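Protein FimX (Pseudomonas aeruginosa PAO1, PDB 3HV8) is an EAL-domain protein, seen here as its EAL domain, a TIM-barrel-like fold that holds the ligand C2E in a pocket. Local coordinates at residues A[36-41]-A[52-57]; A[157-162]-A[186-191]. All blocks are in the same frame, centred on the assembly; numbering follows the deposited sequence.

Interaction 1 comes first along the chain and pairs strands 33-42 and 49-58, a hairpin that adds four residues to the C2E pocket. Interaction 2 follows, setting helix 152-164 against the loop that leads into strand 191-194. The centres lie 22 Å apart and the nearest atoms about 7 Å. The curled sheet of the barrel joins them: from 49-58 it passes through 105-110, 139-144 and 168-174 to 191-194. F108 stands between the two, bonded through its backbone to V53 and meeting F191 ring edge to face. One contact thus serves the pocket, the other the helical layer outside the sheet.

Interaction 1 of 2, residues A[36-41]-A[52-57]; sequences LFQPVI and EVLLRL. With C2E (9,9'-[(2R,3R,3aS,5S,7aR,9R,10R,10aS,12S,14aR)-3,5,10,12-tetrahydroxy-5,12-dioxidooctahydro-2H,7H-difuro[3,2-d:3',2'-j][1,3,7,9,2,8]tetraoxadiphosphacyclododecine-2,9-diyl]bis(2-amino-1,9-dihydro-6H-purin-6-one)), chain B.
One phosphate oxygen of C2E, O11, is gripped by two nitrogens of R56, whose guanidinium carries L36 on one face. R56 NH1 reaches O11 at 2.8 Å and R56 NH2 reaches it at 3.0 Å, and the oxygen sits at the edge of the group, near its plane. L36 CD1 comes over the face, 3.7 Å from R56 NE, and the two side chains cross at about a right angle. A bend at chi2 (-68°) folds the arginine back along its own strand, and NH1 also donates to L55 O at 2.9 Å from above that carbonyl's plane. Three bonds therefore fix the rotation of the guanidinium.

The platform is an antiparallel hairpin, its segments running at 149° to each other. L36 with L54 and Q38 with E52 are hydrogen-bonded pairs, and L36 N to L54 O measures 2.8 Å. Between them F37 and V53 form a non-hydrogen-bonded pair on the other face of the sheet, side by side, with F37 CE1 3.9 Å from V53 CG2; helix 80-96 packs there.

On the ligand face Q38 stretches out with CG anti to the backbone N (chi1 -177°), and its NE2 donates to N7 of one guanine at 3.1 Å and also to Q253 O. The other guanine is held from the backbone, L55 N giving 3.0 Å to N71. E52 heads the EVL sequence that stands here for the family's EAL signature. A water joins its OE1 to Q38 OE1; OE1 also makes a salt bridge with K193 and a hydrogen bond with Q248, while Q142 holds OE2. The hairpin thus holds both bases through their ring nitrogens and a phosphate through charge, and the positive R56 probably offsets part of the phosphate's negative charge.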
loop_
_atom_site.group_PDB
_atom_site.type_symbol
_atom_site.label_atom_id
_atom_site.label_comp_id
_atom_site.label_asym_id
_atom_site.label_seq_id
_atom_site.Cartn_x
_atom_site.Cartn_y
_atom_site.Cartn_z
ATOM N N LEU A 36 5.910 -6.336 8.553
ATOM C CA LEU A 36 6.969 -5.343 8.573
ATOM C C LEU A 36 6.370 -3.985 8.190
ATOM O O LEU A 36 5.290 -3.916 7.585
ATOM C CB LEU A 36 8.078 -5.712 7.589
ATOM C CG LEU A 36 8.638 -7.132 7.700
ATOM C CD1 LEU A 36 9.721 -7.323 6.630
ATOM C CD2 LEU A 36 9.190 -7.385 9.113
ATOM N N PHE A 37 7.094 -2.920 8.522
ATOM C CA PHE A 37 6.621 -1.551 8.385
ATOM C C PHE A 37 7.692 -0.727 7.724
ATOM O O PHE A 37 8.843 -0.752 8.149
ATOM C CB PHE A 37 6.290 -0.999 9.772
ATOM C CG PHE A 37 5.290 -1.838 10.512
ATOM C CD1 PHE A 37 3.932 -1.647 10.319
ATOM C CD2 PHE A 37 5.708 -2.840 11.370
ATOM C CE1 PHE A 37 3.003 -2.441 10.969
ATOM C CE2 PHE A 37 4.787 -3.637 12.028
ATOM C CZ PHE A 37 3.432 -3.431 11.829
ATOM N N GLN A 38 7.334 -0.015 6.663
ATOM C CA GLN A 38 8.291 0.856 5.993
ATOM C C GLN A 38 7.760 2.276 5.971
ATOM O O GLN A 38 6.708 2.541 5.390
ATOM C CB GLN A 38 8.601 0.367 4.574
ATOM C CG GLN A 38 9.665 1.232 3.899
ATOM C CD GLN A 38 10.081 0.733 2.541
ATOM O OE1 GLN A 38 9.358 -0.018 1.878
ATOM N NE2 GLN A 38 11.270 1.146 2.107
ATOM N N PRO A 39 8.490 3.210 6.588
ATOM C CA PRO A 39 7.944 4.564 6.726
ATOM C C PRO A 39 7.787 5.258 5.383
ATOM O O PRO A 39 8.559 5.025 4.442
ATOM C CB PRO A 39 8.988 5.283 7.603
ATOM C CG PRO A 39 10.252 4.517 7.349
ATOM C CD PRO A 39 9.814 3.073 7.225
ATOM N N VAL A 40 6.748 6.089 5.304
ATOM C CA VAL A 40 6.470 6.933 4.152
ATOM C C VAL A 40 6.636 8.368 4.646
ATOM O O VAL A 40 5.969 8.793 5.591
ATOM C CB VAL A 40 5.030 6.673 3.597
ATOM C CG1 VAL A 40 4.706 7.595 2.445
ATOM C CG2 VAL A 40 4.888 5.201 3.157
ATOM N N ILE A 41 7.536 9.102 4.006
ATOM C CA ILE A 41 8.001 10.384 4.523
ATOM C C ILE A 41 7.325 11.564 3.809
ATOM O O ILE A 41 7.312 11.619 2.580
ATOM C CB ILE A 41 9.553 10.454 4.394
ATOM C CG1 ILE A 41 10.220 9.679 5.540
ATOM C CG2 ILE A 41 10.034 11.886 4.426
ATOM C CD1 ILE A 41 10.039 8.180 5.477
ATOM N N GLU A 52 3.921 1.920 5.522
ATOM C CA GLU A 52 3.359 0.840 4.723
ATOM C C GLU A 52 3.577 -0.482 5.424
ATOM O O GLU A 52 4.670 -0.759 5.935
ATOM C CB GLU A 52 4.017 0.800 3.342
ATOM C CG GLU A 52 3.447 -0.278 2.443
ATOM C CD GLU A 52 4.137 -0.335 1.101
ATOM O OE1 GLU A 52 5.236 0.252 0.948
ATOM O OE2 GLU A 52 3.562 -0.946 0.175
ATOM N N VAL A 53 2.528 -1.291 5.453
ATOM C CA VAL A 53 2.579 -2.647 5.985
ATOM C C VAL A 53 2.962 -3.636 4.868
ATOM O O VAL A 53 2.393 -3.609 3.773
ATOM C CB VAL A 53 1.214 -3.040 6.573
ATOM C CG1 VAL A 53 1.219 -4.480 7.055
ATOM C CG2 VAL A 53 0.834 -2.078 7.722
ATOM N N LEU A 54 3.950 -4.479 5.144
ATOM C CA LEU A 54 4.407 -5.497 4.199
ATOM C C LEU A 54 4.420 -6.852 4.878
ATOM O O LEU A 54 4.870 -6.982 6.025
ATOM C CB LEU A 54 5.798 -5.160 3.664
ATOM C CG LEU A 54 5.878 -3.849 2.876
ATOM C CD1 LEU A 54 7.314 -3.377 2.718
ATOM C CD2 LEU A 54 5.198 -3.965 1.519
ATOM N N LEU A 55 3.928 -7.862 4.178
ATOM C CA LEU A 55 3.707 -9.186 4.770
ATOM C C LEU A 55 4.849 -10.170 4.532
ATOM O O LEU A 55 5.382 -10.247 3.435
ATOM C CB LEU A 55 2.444 -9.795 4.168
ATOM C CG LEU A 55 2.079 -11.179 4.707
ATOM C CD1 LEU A 55 1.749 -11.101 6.192
ATOM C CD2 LEU A 55 0.911 -11.736 3.927
ATOM N N ARG A 56 5.222 -10.926 5.557
ATOM C CA ARG A 56 6.137 -12.043 5.366
ATOM C C ARG A 56 5.498 -13.293 5.947
ATOM O O ARG A 56 4.887 -13.249 7.011
ATOM C CB ARG A 56 7.472 -11.798 6.069
ATOM C CG ARG A 56 8.206 -10.546 5.627
ATOM C CD ARG A 56 8.683 -10.693 4.182
ATOM N NE ARG A 56 9.429 -9.528 3.713
ATOM C CZ ARG A 56 8.908 -8.551 2.973
ATOM N NH1 ARG A 56 7.619 -8.588 2.639
ATOM N NH2 ARG A 56 9.672 -7.530 2.590
ATOM N N LEU A 57 5.605 -14.405 5.235
ATOM C CA LEU A 57 5.220 -15.699 5.786
ATOM C C LEU A 57 6.383 -16.205 6.644
ATOM O O LEU A 57 7.539 -15.993 6.307
ATOM C CB LEU A 57 4.906 -16.669 4.649
ATOM C CG LEU A 57 4.875 -18.165 4.967
ATOM C CD1 LEU A 57 3.673 -18.508 5.825
ATOM C CD2 LEU A 57 4.842 -18.976 3.659
HETATM P P1 C2E B . 4.970 -3.512 -3.843
HETATM O O2P C2E B . 4.230 -2.188 -4.347
HETATM O O1P C2E B . 5.953 -3.862 -4.888
HETATM O "O5'" C2E B . 5.859 -3.316 -2.535
HETATM C "C5'" C2E B . 7.172 -2.747 -2.703
HETATM C "C4'" C2E B . 8.299 -3.799 -2.781
HETATM O "O4'" C2E B . 9.569 -3.109 -2.874
HETATM C "C3'" C2E B . 8.310 -4.492 -1.425
HETATM O "O3'" C2E B . 8.634 -5.879 -1.604
HETATM C "C2'" C2E B . 9.376 -3.722 -0.610
HETATM O "O2'" C2E B . 10.019 -4.511 0.374
HETATM C "C1'" C2E B . 10.359 -3.338 -1.716
HETATM N N9 C2E B . 11.149 -2.147 -1.447
HETATM C C8 C2E B . 10.896 -1.171 -0.512
HETATM N N7 C2E B . 11.726 -0.168 -0.687
HETATM C C5 C2E B . 12.559 -0.469 -1.726
HETATM C C6 C2E B . 13.631 0.213 -2.344
HETATM O O6 C2E B . 13.984 1.347 -2.013
HETATM N N1 C2E B . 14.247 -0.422 -3.352
HETATM C C2 C2E B . 13.868 -1.661 -3.765
HETATM N N2 C2E B . 14.543 -2.242 -4.806
HETATM N N3 C2E B . 12.873 -2.306 -3.201
HETATM C C4 C2E B . 12.207 -1.733 -2.197
HETATM P P11 C2E B . 7.742 -6.946 -0.795
HETATM O O21 C2E B . 8.330 -8.376 -1.089
HETATM O O11 C2E B . 7.643 -6.583 0.633
HETATM O O5A C2E B . 6.289 -6.791 -1.411
HETATM C C5A C2E B . 6.087 -7.090 -2.799
HETATM C C4A C2E B . 4.602 -7.042 -3.148
HETATM O O4A C2E B . 3.901 -8.024 -2.370
HETATM C C3A C2E B . 3.911 -5.717 -2.822
HETATM O O3A C2E B . 4.012 -4.768 -3.877
HETATM C C2A C2E B . 2.451 -6.169 -2.747
HETATM O O2A C2E B . 1.926 -6.382 -4.069
HETATM C C1A C2E B . 2.591 -7.559 -2.115
HETATM N N91 C2E B . 2.407 -7.440 -0.674
HETATM C C81 C2E B . 3.345 -7.200 0.290
HETATM N N71 C2E B . 2.750 -7.176 1.451
HETATM C C51 C2E B . 1.423 -7.468 1.297
HETATM C C61 C2E B . 0.315 -7.622 2.155
HETATM O O61 C2E B . 0.361 -7.391 3.370
HETATM N N11 C2E B . -0.860 -7.943 1.554
HETATM C C21 C2E B . -0.986 -8.119 0.202
HETATM N N21 C2E B . -2.215 -8.398 -0.325
HETATM N N31 C2E B . 0.025 -7.953 -0.610
HETATM C C41 C2E B . 1.215 -7.651 -0.077
HETATM O O HOH W 1 7.577 -0.658 -0.051
#

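Interaction 2 of 2, residues A[157-162]-A[186-191]; sequences QLTQGL and HLTVQF
Where Q160 meets T188, the flat amide of the glutamine does not do the touching: the methylene CG does, 3.6 Å from T188 OG1, and the side chains cross at about a right angle. The amide itself extends toward the backbone of H186, but Q160 OE1 stays 4.4 Å from H186 O, two acceptors with no bond between them. The imidazole of H186 leads away from residues 157-162, though its side chain touches L152 of the same helix.

The polar grip lies one residue back. T159 OG1 accepts the backbone N-H of T188 at 3.0 Å in an almost straight bond (171°), and the same hydroxyl is bonded to A155 O, one turn earlier in the helix. Its first torsion of 59° sets OG1 between the backbone N and the carbonyl carbon, turned to the loop, while CG2 lies 3.8 Å from T188 O. T159 and T188 pass with their side chains pointing opposite ways; T159 CB lies 3.3 Å from the backbone T188 O.

Helix 152-164 belongs to the connection of a beta-alpha-beta crossover between the parallel strands 139-144 and 168-174 of the barrel, and residues 186-190 pass the helix on the way to the next parallel strand, 191-194. On the helix's sheet-facing side T159 rests on I143 and L162 on F141, both of strand 139-144; L187 packs on L152 and A155 of the helix.

A water links two backbone carbonyls, donating to T159 O at 2.7 Å and to T188 O at 2.8 Å, so both of its protons are spent on joining helix to loop. Beyond it, V189 O takes a hydrogen bond from K223 NZ.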
loop_
_atom_site.group_PDB
_atom_site.type_symbol
_atom_site.label_atom_id
_atom_site.label_comp_id
_atom_site.label_asym_id
_atom_site.label_seq_id
_atom_site.Cartn_x
_atom_site.Cartn_y
_atom_site.Cartn_z
ATOM N N GLN A 157 -16.751 0.411 -6.267
ATOM C CA GLN A 157 -17.639 0.124 -5.153
ATOM C C GLN A 157 -16.885 0.028 -3.831
ATOM O O GLN A 157 -17.318 0.554 -2.814
ATOM C CB GLN A 157 -18.403 -1.180 -5.416
ATOM C CG GLN A 157 -19.359 -1.077 -6.593
ATOM C CD GLN A 157 -19.891 -2.427 -7.046
ATOM O OE1 GLN A 157 -19.320 -3.474 -6.733
ATOM N NE2 GLN A 157 -20.984 -2.408 -7.803
ATOM N N LEU A 158 -15.733 -0.636 -3.848
ATOM C CA LEU A 158 -14.976 -0.778 -2.613
ATOM C C LEU A 158 -14.499 0.574 -2.094
ATOM O O LEU A 158 -14.675 0.886 -0.929
ATOM C CB LEU A 158 -13.780 -1.717 -2.791
ATOM C CG LEU A 158 -12.850 -1.776 -1.579
ATOM C CD1 LEU A 158 -13.569 -2.322 -0.364
ATOM C CD2 LEU A 158 -11.644 -2.644 -1.888
ATOM N N THR A 159 -13.914 1.382 -2.974
ATOM C CA THR A 159 -13.361 2.665 -2.518
ATOM C C THR A 159 -14.443 3.650 -2.058
ATOM O O THR A 159 -14.240 4.396 -1.112
ATOM C CB THR A 159 -12.393 3.318 -3.551
ATOM O OG1 THR A 159 -13.065 3.540 -4.794
ATOM C CG2 THR A 159 -11.185 2.415 -3.782
ATOM N N GLN A 160 -15.616 3.595 -2.684
ATOM C CA GLN A 160 -16.752 4.384 -2.214
ATOM C C GLN A 160 -17.174 3.914 -0.815
ATOM O O GLN A 160 -17.441 4.715 0.080
ATOM C CB GLN A 160 -17.917 4.293 -3.212
ATOM C CG GLN A 160 -17.730 5.191 -4.440
ATOM C CD GLN A 160 -18.703 4.914 -5.576
ATOM O OE1 GLN A 160 -18.497 5.372 -6.701
ATOM N NE2 GLN A 160 -19.763 4.169 -5.292
ATOM N N GLY A 161 -17.183 2.600 -0.613
ATOM C CA GLY A 161 -17.503 2.057 0.696
ATOM C C GLY A 161 -16.473 2.386 1.768
ATOM O O GLY A 161 -16.812 2.625 2.932
ATOM N N LEU A 162 -15.194 2.387 1.393
ATOM C CA LEU A 162 -14.153 2.773 2.327
ATOM C C LEU A 162 -14.338 4.213 2.790
ATOM O O LEU A 162 -14.106 4.526 3.953
ATOM C CB LEU A 162 -12.762 2.600 1.691
ATOM C CG LEU A 162 -12.344 1.151 1.460
ATOM C CD1 LEU A 162 -11.044 1.105 0.650
ATOM C CD2 LEU A 162 -12.189 0.411 2.788
ATOM N N HIS A 186 -13.047 7.205 -11.709
ATOM C CA HIS A 186 -14.024 6.227 -11.242
ATOM C C HIS A 186 -13.872 5.878 -9.781
ATOM O O HIS A 186 -14.809 5.382 -9.170
ATOM C CB HIS A 186 -13.895 4.942 -12.056
ATOM C CG HIS A 186 -14.103 5.143 -13.521
ATOM N ND1 HIS A 186 -15.360 5.195 -14.086
ATOM C CD2 HIS A 186 -13.225 5.306 -14.537
ATOM C CE1 HIS A 186 -15.245 5.383 -15.387
ATOM N NE2 HIS A 186 -13.961 5.459 -15.687
ATOM N N LEU A 187 -12.688 6.132 -9.226
ATOM C CA LEU A 187 -12.318 5.623 -7.914
ATOM C C LEU A 187 -12.253 6.737 -6.886
ATOM O O LEU A 187 -12.099 7.906 -7.241
ATOM C CB LEU A 187 -10.971 4.911 -7.996
ATOM C CG LEU A 187 -10.911 3.827 -9.076
ATOM C CD1 LEU A 187 -9.514 3.239 -9.214
ATOM C CD2 LEU A 187 -11.947 2.724 -8.819
ATOM N N THR A 188 -12.365 6.374 -5.615
ATOM C CA THR A 188 -12.273 7.308 -4.504
ATOM C C THR A 188 -10.917 7.052 -3.850
ATOM O O THR A 188 -10.751 6.124 -3.054
ATOM C CB THR A 188 -13.412 7.086 -3.509
ATOM O OG1 THR A 188 -14.663 7.133 -4.221
ATOM C CG2 THR A 188 -13.420 8.120 -2.421
ATOM N N VAL A 189 -9.921 7.832 -4.245
ATOM C CA VAL A 189 -8.574 7.634 -3.729
ATOM C C VAL A 189 -7.932 8.983 -3.460
ATOM O O VAL A 189 -8.184 9.967 -4.166
ATOM C CB VAL A 189 -7.697 6.797 -4.685
ATOM C CG1 VAL A 189 -8.272 5.395 -4.879
ATOM C CG2 VAL A 189 -7.543 7.499 -6.019
ATOM N N GLN A 190 -7.111 9.030 -2.425
ATOM C CA GLN A 190 -6.467 10.273 -2.033
ATOM C C GLN A 190 -4.976 10.252 -2.348
ATOM O O GLN A 190 -4.375 11.314 -2.542
ATOM C CB GLN A 190 -6.677 10.540 -0.547
ATOM C CG GLN A 190 -8.147 10.741 -0.146
ATOM C CD GLN A 190 -8.860 9.436 0.089
ATOM O OE1 GLN A 190 -8.231 8.397 0.273
ATOM N NE2 GLN A 190 -10.186 9.476 0.066
ATOM N N PHE A 191 -4.377 9.066 -2.387
ATOM C CA PHE A 191 -2.933 8.949 -2.603
ATOM C C PHE A 191 -2.674 8.166 -3.874
ATOM O O PHE A 191 -3.379 7.181 -4.163
ATOM C CB PHE A 191 -2.238 8.182 -1.460
ATOM C CG PHE A 191 -2.399 8.796 -0.078
ATOM C CD1 PHE A 191 -1.407 9.608 0.468
ATOM C CD2 PHE A 191 -3.495 8.475 0.712
ATOM C CE1 PHE A 191 -1.553 10.136 1.759
ATOM C CE2 PHE A 191 -3.640 8.989 1.991
ATOM C CZ PHE A 191 -2.668 9.816 2.524
HETATM O O HOH W 2 -11.750 5.373 -0.499
#